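Local atomic coordinates of Two-component system response regulator/GGDEF domain protein (Aeromonas salmonicida, PDB entry 3LUF), a protein that probably makes cyclic di-GMP from GTP as a response regulator, the present chain covering its two receiver domains and not its GGDEF domain. Residues B[9-14]-B[101-106]; B[25-30]-B[108-113]; B[33-36]-B[40-43]; B[79-84]-B[90-95]; B[142-145]-B[150-153]. One frame throughout, in Å; residues are numbered along the deposited sequence.

Contact 1. Residues B[9-14]-B[101-106]. With MG (magnesium ion), chain G.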
# COMPACT_ATOMS: atom_id res chain seq x y z
N ILE B 9 12.84 25.47 7.52
CA ILE B 9 11.44 25.90 7.43
C ILE B 9 11.47 27.40 7.26
O ILE B 9 12.11 28.10 8.04
CB ILE B 9 10.65 25.52 8.72
CG1 ILE B 9 10.63 24.00 8.91
CG2 ILE B 9 9.18 26.01 8.62
CD1 ILE B 9 10.00 23.59 10.26
N VAL B 10 10.82 27.90 6.21
CA VAL B 10 10.67 29.36 6.06
C VAL B 10 9.17 29.64 5.93
O VAL B 10 8.54 29.30 4.92
CB VAL B 10 11.44 29.89 4.82
CG1 VAL B 10 11.46 31.41 4.85
CG2 VAL B 10 12.87 29.30 4.76
N GLU B 11 8.62 30.20 6.99
CA GLU B 11 7.17 30.36 7.13
C GLU B 11 6.90 31.49 8.12
O GLU B 11 7.36 31.46 9.26
CB GLU B 11 6.57 29.04 7.68
CG GLU B 11 5.10 29.17 8.17
CD GLU B 11 4.13 29.60 7.06
OE1 GLU B 11 3.86 28.79 6.17
OE2 GLU B 11 3.56 30.72 7.15
N ASP B 12 6.17 32.53 7.68
CA ASP B 12 5.95 33.66 8.56
C ASP B 12 4.76 33.51 9.50
O ASP B 12 4.64 34.29 10.43
CB ASP B 12 5.85 35.00 7.78
CG ASP B 12 4.70 35.03 6.77
OD1 ASP B 12 4.40 33.98 6.17
OD2 ASP B 12 4.09 36.11 6.53
N SER B 13 3.88 32.54 9.28
CA SER B 13 2.79 32.34 10.25
C SER B 13 3.38 31.80 11.53
O SER B 13 3.94 30.68 11.53
CB SER B 13 1.75 31.36 9.72
OG SER B 13 0.81 31.05 10.76
N MSE B 14 3.26 32.55 12.64
CA MSE B 14 3.76 32.07 13.91
C MSE B 14 3.09 30.73 14.25
O MSE B 14 3.75 29.79 14.66
CB MSE B 14 3.50 33.07 15.04
CG MSE B 14 4.32 32.74 16.28
SE MSE B 14 3.75 33.88 17.73
CE MSE B 14 2.08 32.99 18.21
N VAL B 101 2.73 20.62 0.55
CA VAL B 101 2.02 20.27 1.77
C VAL B 101 0.90 21.27 1.92
O VAL B 101 1.12 22.48 1.80
CB VAL B 101 2.95 20.35 3.01
CG1 VAL B 101 2.18 20.14 4.32
CG2 VAL B 101 4.04 19.30 2.90
N MSE B 102 -0.31 20.78 2.13
CA MSE B 102 -1.41 21.69 2.44
C MSE B 102 -1.29 22.19 3.87
O MSE B 102 -1.03 21.39 4.79
CB MSE B 102 -2.76 20.98 2.26
CG MSE B 102 -3.02 20.49 0.85
SE MSE B 102 -3.05 21.90 -0.53
CE MSE B 102 -4.26 23.19 0.21
N LYS B 103 -1.48 23.50 4.08
CA LYS B 103 -1.38 24.07 5.44
C LYS B 103 -2.67 24.72 5.91
O LYS B 103 -2.63 25.64 6.73
CB LYS B 103 -0.16 24.99 5.62
CG LYS B 103 -0.11 26.13 4.62
CD LYS B 103 0.92 27.17 5.03
CE LYS B 103 0.97 28.29 3.98
NZ LYS B 103 1.65 29.47 4.61
N ASP B 104 -3.80 24.22 5.41
CA ASP B 104 -5.10 24.79 5.77
C ASP B 104 -5.65 24.24 7.08
O ASP B 104 -6.60 24.79 7.60
CB ASP B 104 -6.12 24.63 4.63
CG ASP B 104 -6.40 23.18 4.29
OD1 ASP B 104 -5.49 22.34 4.33
OD2 ASP B 104 -7.57 22.88 3.95
N SER B 105 -5.02 23.21 7.63
CA SER B 105 -5.41 22.65 8.92
C SER B 105 -4.23 22.01 9.59
O SER B 105 -3.20 21.73 8.97
CB SER B 105 -6.52 21.59 8.78
OG SER B 105 -6.00 20.47 8.07
N ARG B 106 -4.40 21.72 10.87
CA ARG B 106 -3.35 21.05 11.62
C ARG B 106 -3.11 19.64 11.07
O ARG B 106 -1.95 19.22 10.87
CB ARG B 106 -3.68 21.02 13.11
CG ARG B 106 -2.67 20.20 13.94
CD ARG B 106 -1.19 20.64 13.75
NE ARG B 106 -0.30 19.71 14.48
CZ ARG B 106 0.17 18.56 14.00
NH1 ARG B 106 -0.10 18.15 12.76
NH2 ARG B 106 0.94 17.81 14.78
MG MG G . 3.14 33.53 4.62
O HOH W 1 1.97 32.17 5.62
O HOH W 2 1.97 35.17 5.26

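Contact 2. Residues B[25-30]-B[108-113]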
# COMPACT_ATOMS: atom_id res chain seq x y z
N ALA B 25 9.92 18.01 15.43
CA ALA B 25 10.82 17.78 16.55
C ALA B 25 10.40 16.54 17.34
O ALA B 25 11.26 15.81 17.85
CB ALA B 25 10.87 19.00 17.49
N GLN B 26 9.09 16.31 17.44
CA GLN B 26 8.62 15.23 18.30
C GLN B 26 8.59 13.91 17.56
O GLN B 26 8.84 12.87 18.15
CB GLN B 26 7.25 15.60 18.87
CG GLN B 26 6.50 14.51 19.60
CD GLN B 26 5.07 14.96 19.79
OE1 GLN B 26 4.78 15.75 20.69
NE2 GLN B 26 4.18 14.52 18.93
N GLN B 27 8.36 13.95 16.26
CA GLN B 27 8.10 12.76 15.49
C GLN B 27 9.23 12.35 14.55
O GLN B 27 9.18 11.26 13.99
CB GLN B 27 6.78 12.92 14.71
CG GLN B 27 5.60 13.17 15.62
CD GLN B 27 4.32 13.39 14.85
OE1 GLN B 27 3.94 12.59 13.98
NE2 GLN B 27 3.63 14.48 15.16
N THR B 28 10.23 13.20 14.37
CA THR B 28 11.41 12.85 13.57
C THR B 28 12.72 13.08 14.33
O THR B 28 12.72 13.69 15.42
CB THR B 28 11.49 13.64 12.26
OG1 THR B 28 12.11 14.92 12.48
CG2 THR B 28 10.10 13.82 11.63
N GLY B 29 13.80 12.59 13.73
CA GLY B 29 15.16 12.83 14.24
C GLY B 29 15.89 14.00 13.61
O GLY B 29 17.10 14.15 13.76
N LEU B 30 15.15 14.86 12.91
CA LEU B 30 15.76 15.99 12.18
C LEU B 30 16.03 17.23 13.05
O LEU B 30 15.19 17.62 13.86
CB LEU B 30 14.86 16.39 11.01
CG LEU B 30 14.69 15.31 9.94
CD1 LEU B 30 13.52 15.68 9.02
CD2 LEU B 30 15.95 15.15 9.19
N SER B 108 -3.68 18.53 8.00
CA SER B 108 -3.04 18.51 6.68
C SER B 108 -1.52 18.75 6.83
O SER B 108 -0.72 18.16 6.11
CB SER B 108 -3.73 19.44 5.70
OG SER B 108 -3.48 20.80 5.98
N LEU B 109 -1.13 19.59 7.78
CA LEU B 109 0.31 19.80 8.07
C LEU B 109 1.01 18.54 8.45
O LEU B 109 2.20 18.39 8.18
CB LEU B 109 0.49 20.81 9.22
CG LEU B 109 0.40 22.26 8.89
CD1 LEU B 109 0.58 23.00 10.27
CD2 LEU B 109 1.45 22.72 7.82
N GLN B 110 0.29 17.62 9.08
CA GLN B 110 0.87 16.37 9.49
C GLN B 110 1.51 15.63 8.30
O GLN B 110 2.48 14.91 8.48
CB GLN B 110 -0.19 15.49 10.17
CG GLN B 110 0.35 14.26 10.84
CD GLN B 110 1.32 14.57 11.96
OE1 GLN B 110 1.29 15.65 12.57
NE2 GLN B 110 2.18 13.62 12.24
N TYR B 111 0.98 15.81 7.09
CA TYR B 111 1.60 15.23 5.89
C TYR B 111 3.12 15.57 5.79
O TYR B 111 3.95 14.73 5.42
CB TYR B 111 0.87 15.66 4.62
CG TYR B 111 1.42 15.09 3.34
CD1 TYR B 111 1.01 13.83 2.86
CD2 TYR B 111 2.36 15.80 2.60
CE1 TYR B 111 1.54 13.30 1.64
CE2 TYR B 111 2.88 15.30 1.42
CZ TYR B 111 2.48 14.05 0.95
OH TYR B 111 3.02 13.61 -0.22
N ALA B 112 3.46 16.81 6.11
CA ALA B 112 4.85 17.27 6.00
C ALA B 112 5.78 16.46 6.94
O ALA B 112 6.95 16.18 6.64
CB ALA B 112 4.90 18.77 6.31
N VAL B 113 5.23 16.04 8.07
CA VAL B 113 6.02 15.33 9.09
C VAL B 113 6.44 13.94 8.60
O VAL B 113 7.62 13.58 8.60
CB VAL B 113 5.23 15.20 10.43
CG1 VAL B 113 6.06 14.48 11.47
CG2 VAL B 113 4.81 16.58 10.95

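Contact 3. Residues B[33-36]-B[40-43]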
# COMPACT_ATOMS: atom_id res chain seq x y z
N ASP B 33 16.08 24.25 11.45
CA ASP B 33 16.28 25.71 11.43
C ASP B 33 15.02 26.33 10.82
O ASP B 33 14.67 26.04 9.67
CB ASP B 33 17.48 26.07 10.56
CG ASP B 33 18.81 25.69 11.21
OD1 ASP B 33 18.91 25.69 12.45
OD2 ASP B 33 19.77 25.40 10.46
N ALA B 34 14.38 27.23 11.58
CA ALA B 34 13.13 27.82 11.12
C ALA B 34 13.16 29.35 11.19
O ALA B 34 13.52 29.92 12.23
CB ALA B 34 11.94 27.30 11.96
N PHE B 35 12.73 29.99 10.10
CA PHE B 35 12.76 31.44 10.00
C PHE B 35 11.46 31.98 9.50
O PHE B 35 10.71 31.28 8.81
CB PHE B 35 13.90 31.89 9.07
CG PHE B 35 15.21 31.34 9.47
CD1 PHE B 35 15.91 31.91 10.54
CD2 PHE B 35 15.74 30.20 8.81
CE1 PHE B 35 17.12 31.36 10.96
CE2 PHE B 35 16.95 29.66 9.21
CZ PHE B 35 17.64 30.23 10.29
N ASP B 36 11.16 33.23 9.87
CA ASP B 36 9.95 33.87 9.37
C ASP B 36 10.13 34.72 8.11
O ASP B 36 9.17 35.29 7.64
CB ASP B 36 9.27 34.71 10.49
CG ASP B 36 10.13 35.86 11.02
OD1 ASP B 36 11.27 36.08 10.54
OD2 ASP B 36 9.64 36.56 11.93
N GLY B 40 16.21 35.51 6.83
CA GLY B 40 16.70 34.70 7.93
C GLY B 40 17.49 33.48 7.49
O GLY B 40 18.34 32.99 8.23
N ALA B 41 17.18 32.98 6.31
CA ALA B 41 17.78 31.76 5.73
C ALA B 41 18.89 32.07 4.72
O ALA B 41 19.29 31.20 3.92
CB ALA B 41 16.70 30.92 5.07
N ARG B 42 19.44 33.30 4.78
CA ARG B 42 20.44 33.76 3.79
C ARG B 42 21.70 32.87 3.82
O ARG B 42 22.26 32.56 2.75
CB ARG B 42 20.78 35.24 4.05
CG ARG B 42 21.84 35.87 3.12
CD ARG B 42 21.32 36.00 1.71
NE ARG B 42 22.33 36.54 0.78
CZ ARG B 42 23.37 35.86 0.30
NH1 ARG B 42 23.59 34.59 0.64
NH2 ARG B 42 24.20 36.45 -0.54
N HIS B 43 22.10 32.44 5.01
CA HIS B 43 23.25 31.54 5.20
C HIS B 43 23.03 30.09 4.77
O HIS B 43 23.99 29.33 4.61
CB HIS B 43 23.71 31.54 6.67
CG HIS B 43 22.67 31.04 7.64
ND1 HIS B 43 21.49 31.72 7.88
CD2 HIS B 43 22.62 29.92 8.41
CE1 HIS B 43 20.77 31.06 8.77
NE2 HIS B 43 21.43 29.96 9.10

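Contact 4. Residues B[79-84]-B[90-95]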
# COMPACT_ATOMS: atom_id res chain seq x y z
N ILE B 79 6.78 22.86 -1.12
CA ILE B 79 6.00 24.08 -0.90
C ILE B 79 4.95 23.91 0.19
O ILE B 79 4.31 22.87 0.25
CB ILE B 79 5.37 24.55 -2.25
CG1 ILE B 79 6.48 25.19 -3.13
CG2 ILE B 79 4.12 25.45 -2.05
CD1 ILE B 79 6.02 25.51 -4.55
N LEU B 80 4.78 24.93 1.03
CA LEU B 80 3.66 25.00 1.97
C LEU B 80 2.63 25.92 1.37
O LEU B 80 2.93 27.07 1.07
CB LEU B 80 4.09 25.59 3.33
CG LEU B 80 5.22 24.90 4.11
CD1 LEU B 80 5.70 25.82 5.25
CD2 LEU B 80 4.71 23.61 4.71
N THR B 81 1.41 25.39 1.20
CA THR B 81 0.35 26.12 0.47
C THR B 81 -1.01 26.02 1.16
O THR B 81 -1.39 24.97 1.64
CB THR B 81 0.28 25.70 -1.01
OG1 THR B 81 -0.68 26.51 -1.70
CG2 THR B 81 -0.06 24.22 -1.18
N ALA B 82 -1.72 27.13 1.23
CA ALA B 82 -3.05 27.13 1.86
C ALA B 82 -4.13 26.62 0.91
O ALA B 82 -5.23 26.20 1.35
CB ALA B 82 -3.38 28.53 2.44
N ASP B 83 -3.80 26.63 -0.38
CA ASP B 83 -4.71 26.15 -1.42
C ASP B 83 -3.96 25.55 -2.61
O ASP B 83 -2.75 25.71 -2.74
CB ASP B 83 -5.62 27.29 -1.88
CG ASP B 83 -4.86 28.47 -2.42
OD1 ASP B 83 -3.98 28.27 -3.28
OD2 ASP B 83 -5.15 29.60 -1.97
N ILE B 84 -4.71 24.89 -3.49
CA ILE B 84 -4.14 24.17 -4.63
C ILE B 84 -5.07 24.28 -5.86
O ILE B 84 -6.29 24.43 -5.72
CB ILE B 84 -3.85 22.68 -4.26
CG1 ILE B 84 -2.95 21.98 -5.30
CG2 ILE B 84 -5.16 21.89 -4.02
CD1 ILE B 84 -1.59 22.64 -5.54
N GLU B 90 1.20 21.85 -11.54
CA GLU B 90 1.97 21.72 -12.78
C GLU B 90 3.13 22.71 -12.83
O GLU B 90 4.26 22.32 -13.13
CB GLU B 90 1.04 21.89 -13.99
CG GLU B 90 1.71 22.29 -15.31
CD GLU B 90 0.91 21.88 -16.55
OE1 GLU B 90 -0.35 21.76 -16.45
OE2 GLU B 90 1.52 21.66 -17.62
N ALA B 91 2.85 23.98 -12.53
CA ALA B 91 3.89 25.02 -12.46
C ALA B 91 4.99 24.66 -11.47
O ALA B 91 6.17 24.76 -11.77
CB ALA B 91 3.28 26.37 -12.11
N TRP B 92 4.60 24.20 -10.28
CA TRP B 92 5.57 23.90 -9.24
C TRP B 92 6.43 22.72 -9.62
O TRP B 92 7.63 22.75 -9.41
CB TRP B 92 4.85 23.61 -7.94
CG TRP B 92 4.07 24.75 -7.44
CD1 TRP B 92 4.24 26.06 -7.77
CD2 TRP B 92 3.02 24.71 -6.47
NE1 TRP B 92 3.33 26.84 -7.10
CE2 TRP B 92 2.58 26.03 -6.28
CE3 TRP B 92 2.40 23.67 -5.76
CZ2 TRP B 92 1.54 26.35 -5.40
CZ3 TRP B 92 1.38 23.98 -4.87
CH2 TRP B 92 0.96 25.32 -4.70
N LEU B 93 5.82 21.69 -10.20
CA LEU B 93 6.61 20.53 -10.58
C LEU B 93 7.56 20.81 -11.75
O LEU B 93 8.69 20.34 -11.76
CB LEU B 93 5.73 19.31 -10.80
CG LEU B 93 5.03 18.89 -9.49
CD1 LEU B 93 3.94 17.89 -9.77
CD2 LEU B 93 6.00 18.33 -8.45
N GLU B 94 7.11 21.62 -12.71
CA GLU B 94 7.97 22.07 -13.81
C GLU B 94 9.17 22.85 -13.28
O GLU B 94 10.29 22.72 -13.80
CB GLU B 94 7.16 22.94 -14.79
CG GLU B 94 6.90 22.32 -16.18
CD GLU B 94 5.79 21.25 -16.19
OE1 GLU B 94 4.93 21.23 -15.28
OE2 GLU B 94 5.77 20.43 -17.13
N ALA B 95 8.94 23.65 -12.24
CA ALA B 95 9.99 24.45 -11.62
C ALA B 95 10.95 23.62 -10.75
O ALA B 95 11.99 24.11 -10.35
CB ALA B 95 9.38 25.58 -10.81

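Contact 5. Residues B[142-145]-B[150-153]. Unlike the reference sequence in segment 150-153: Gln150 (reference Leu).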
# COMPACT_ATOMS: atom_id res chain seq x y z
N ALA B 142 13.25 9.58 -12.33
CA ALA B 142 13.25 10.99 -11.91
C ALA B 142 12.33 11.23 -10.71
O ALA B 142 12.71 11.97 -9.78
CB ALA B 142 12.87 11.91 -13.09
N GLN B 143 11.17 10.58 -10.72
CA GLN B 143 10.20 10.69 -9.63
C GLN B 143 10.83 10.13 -8.34
O GLN B 143 10.74 10.72 -7.30
CB GLN B 143 8.89 9.96 -9.98
CG GLN B 143 7.99 10.71 -11.01
CD GLN B 143 6.87 9.85 -11.63
OE1 GLN B 143 6.92 8.62 -11.66
NE2 GLN B 143 5.87 10.53 -12.20
N LEU B 144 11.49 8.97 -8.43
CA LEU B 144 12.13 8.40 -7.24
C LEU B 144 13.32 9.21 -6.73
O LEU B 144 13.58 9.27 -5.53
CB LEU B 144 12.53 6.94 -7.50
CG LEU B 144 11.39 6.00 -7.88
CD1 LEU B 144 11.93 4.67 -8.39
CD2 LEU B 144 10.47 5.71 -6.70
N ARG B 145 14.05 9.85 -7.65
CA ARG B 145 15.18 10.71 -7.27
C ARG B 145 14.68 11.97 -6.52
O ARG B 145 15.40 12.49 -5.67
CB ARG B 145 16.06 11.06 -8.46
CG ARG B 145 16.89 9.88 -8.90
CD ARG B 145 17.87 10.17 -10.02
NE ARG B 145 18.76 9.00 -10.10
CZ ARG B 145 19.44 8.64 -11.18
NH1 ARG B 145 19.35 9.35 -12.31
NH2 ARG B 145 20.20 7.56 -11.12
N GLN B 150 18.38 6.61 -3.75
CA GLN B 150 19.43 6.20 -4.65
C GLN B 150 18.83 5.21 -5.65
O GLN B 150 18.43 4.12 -5.27
CB GLN B 150 20.53 5.54 -3.84
CG GLN B 150 21.23 6.52 -2.91
CD GLN B 150 22.34 5.83 -2.14
OE1 GLN B 150 23.17 5.14 -2.73
NE2 GLN B 150 22.32 5.95 -0.82
N VAL B 151 18.77 5.63 -6.91
CA VAL B 151 17.99 4.92 -7.94
C VAL B 151 18.90 4.26 -8.99
O VAL B 151 19.69 4.93 -9.68
CB VAL B 151 16.94 5.84 -8.63
CG1 VAL B 151 16.01 5.02 -9.48
CG2 VAL B 151 16.10 6.66 -7.56
N HIS B 152 18.80 2.93 -9.08
CA HIS B 152 19.49 2.20 -10.12
C HIS B 152 18.49 1.92 -11.24
O HIS B 152 17.30 1.83 -11.01
CB HIS B 152 19.96 0.86 -9.58
CG HIS B 152 20.92 0.96 -8.44
ND1 HIS B 152 22.29 0.82 -8.60
CD2 HIS B 152 20.72 1.13 -7.12
CE1 HIS B 152 22.88 0.94 -7.43
NE2 HIS B 152 21.95 1.13 -6.51
N GLU B 153 18.97 1.73 -12.46
CA GLU B 153 18.08 1.42 -13.57
C GLU B 153 18.49 0.16 -14.34
O GLU B 153 19.68 -0.20 -14.41
CB GLU B 153 17.91 2.62 -14.54
CG GLU B 153 19.18 2.97 -15.30
CD GLU B 153 18.99 3.96 -16.47
OE1 GLU B 153 18.03 3.82 -17.28
OE2 GLU B 153 19.84 4.87 -16.56

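Contact 1. Residues B[9-14]-B[101-106]
Glu11 and Lys103 reach toward each other from opposite directions across the acidic pocket of a CheY-like receiver domain, at the ends of strands 6-10 and 99-102. Along the second segment, Val101 and Met102 close the outer strand, their side chains turned to helix 106-122 and to strand 77-81. Lys103 follows and carries the contact. Beyond CG its chain runs fully extended, which carries NZ to the pocket. There it bridges Asp55, its main partner and the predicted phosphorylation site, as the lysine after the last strand does in other receiver domains, and Glu11 OE1, in a salt bridge of 2.8 Å on that oxygen's syn lone pair. Asp104 then turns outward to Arg189 of the second subunit, and Ser105 caps the helix that begins at Arg106. Glu11 itself is bent at chi2 (61°) and is held at both oxygens: besides Lys103 on OE1, the backbone N of Ser13 gives a bond to the anti lone pair of Glu11 OE2 at 2.8 Å, and a magnesium-bound water donates to the same OE2 at 2.6 Å. The Asp55 carboxylate and the backbone O of Thr57 join Asp12 in binding the magnesium ion, whose bond to Asp12 OD1 measures 2.0 Å.

Contact 2. Residues B[25-30]-B[108-113]
Gln27 OE1 receives the one hydrogen bond that joins the two segments, from Gln110 NE2 at 2.7 Å. The bond is short but bent, with an N-H...O angle of 134°. The two amides come from opposite directions and lie nearly coplanar, their planes 11° apart; the acceptor stays in the amide plane of Gln110, whereas the donor is tilted from the carbonyl plane of Gln27. Next to this bond the two NE2 atoms of Gln27 and Gln110, both donors, stand 3.4 Å apart without bonding. A turn at chi2 (62°) folds the Gln110 chain so that its amide swings over to helix 14-27, and Arg106 NH1 holds the other end of that amide, at OE1, which helps to fix its rotation.

Beside the polar pair lies an apolar patch. Val113 CG1 packs against Gln27 CB at 3.7 Å, the two side chains crossing at about a right angle, and Thr28 CG2 comes to 4.1 Å from the same CG1. Thr28 OG1 is turned elsewhere: it accepts from the backbone N of Leu30 at 3.1 Å in an ST turn and also bonds to Ile24 O, tying the end of the helix to the turn that follows.

In the receiver fold the contact lies where the first and last helices of the domain run side by side on one face of the sheet. Leu109 and Val113 cover helix 14-27, Tyr111 and Ala112 rest on Val101 of strand 99-102, and Leu30, leading into strand 31-35, packs on Val116 and Tyr120 of helix 106-122.

Contact 3. Residues B[33-36]-B[40-43]
Phe35 lays one face of its ring over the peptide between Gly40 and Ala41. In this receiver domain, strand 31-35 is an edge strand of the parallel sheet, and the chain that leaves it bends back so that residues 40-43 fold over the aromatic side chain closing the strand. The carbonyl oxygen of Gly40 sits above the centre of the Phe35 ring, 3.3 Å from its plane, and the Ala41 N lies over the same face, further out toward the rim. This is van der Waals packing of a polar peptide on an aromatic face, and it is close because glycine has no side chain to hold the backbone off: Gly40 CA comes to 4.1 Å from Phe35 CB.

Two side chains complete the cover. Ala41 CB meets Phe35 CD2 at 3.9 Å, and both residues also rest on Leu8 of the adjacent strand 6-10, which carries the patch onto the sheet. His43 approaches the far end of the phenyl group. With chi1 at 62° its imidazole folds back over its own backbone toward Phe35, and the two rings are almost perpendicular, their planes at 87° and centroids 5.6 Å apart, in an oblique pairing.

The turn is pinned at two further points, by a bond from Gly40 N to Thr37 OG1 and by one from Arg73 NH1 to Ala41 O. At the imidazole edge, Phe35 CZ lies near the plane of the His43 ring, 3.6 Å from His43 CE1.

Contact 4. Residues B[79-84]-B[90-95]
Strand 77-81 and helix 86-94 come nearest at Ile79 and Trp92, with CA atoms 8.4 Å apart, a gap filled largely by the indole of Trp92. Over one face, Ile79 sets CD1 against the five-membered ring in a CH-pi contact, 3.6 Å from the ring centroid and only 10° off the normal. Its CG1 stands anti to the carbonyl carbon (chi1 -75°), which turns the longer branch to the helix, while CG2 comes to 4.1 Å from Trp92 CH2. The outer edge of the indole meets the end of the strand and the loop that follows. From the strand, Thr81 OG1 lies near the ring plane, 3.6 Å from Trp92 CH2; the hydroxyl donates to Asp83 O in a very short bond, which turns OG1 to the loop. From the loop, Ile84 approaches obliquely, and its CD1 is packed tightly on Trp92 CZ3 at 3.3 Å. Thr81 and Ile84 also pack on Tyr100 and Met102 of strand 99-102, while Trp92 reaches Leu56. The arrangement is that of a beta-alpha-beta unit, strand 77-81, helix 86-94 and strand 99-102, in the receiver fold, with Thr81 at the strand end where this family usually carries a threonine or serine.

Contact 5. Residues B[142-145]-B[150-153]
Val151 pushes its CG2 methyl into the angle between two consecutive side chains of a helix end, Leu144 and Arg145. The methyl meets Leu144 CB at 3.6 Å and Arg145 CG at the same distance, so it is gripped close to the roots of both chains and not by their ends. The valine owes this to its first torsion: with CG1 anti to the backbone N (chi1 -170°), CG2 is the branch turned to the helix. From CG to NE the extended chain of Arg145 passes across the valine at a slant, leaving NE 3.9 Å from Val151 CB, and the guanidinium then arrives at the backbone. There Arg145 NH2 gives a weak hydrogen bond to Val151 O at 3.0 Å, with an N-H...O angle of 134° and the guanidinium set obliquely to the oxygen.

The place of Val151 on an outer strand of the second receiver domain's sheet is consistent with its carbonyl meeting the arginine. Gln150 and His152 make the backbone bonds of strand 150-154 to Ile125, Val127 and Val129; Val151, between them, directs its oxygen to the other side. Helix 134-145 lies between strands 126-130 and 150-154 in the chain, so the contact joins the last turn of the helix to the start of the strand that follows it in a beta-alpha-beta unit.

Leu144 points deeper than Arg145. Its side chain goes on to Leu235 and Val239 of helix 232-248 and to Val129, which Val151 touches as well. Gln150 and His152 carry their CB atoms away from the helix, while Val151 CB points to it, in the usual alternation of a strand.

How the contacts relate
From the N terminus, residues 9-14 open contact 1 and residues 25-30 open contact 2; their partners, 101-106 and 108-113, follow in the same order, so the two long loops cross. Contact 3 closes a short turn after the edge strand and contact 4 a strand-to-helix connection; both are nested inside each long loop and in series with one another. Contacts 1, 3 and 4 share one parallel sheet through neighbouring strands, with Ile9 paired to residues of 33-36 and Val101 and Lys103 to 79-84, whereas contact 2 joins the helices packed on it. Contact 5 comes later, in the second receiver domain, its centre about 22 Å from that of contact 4.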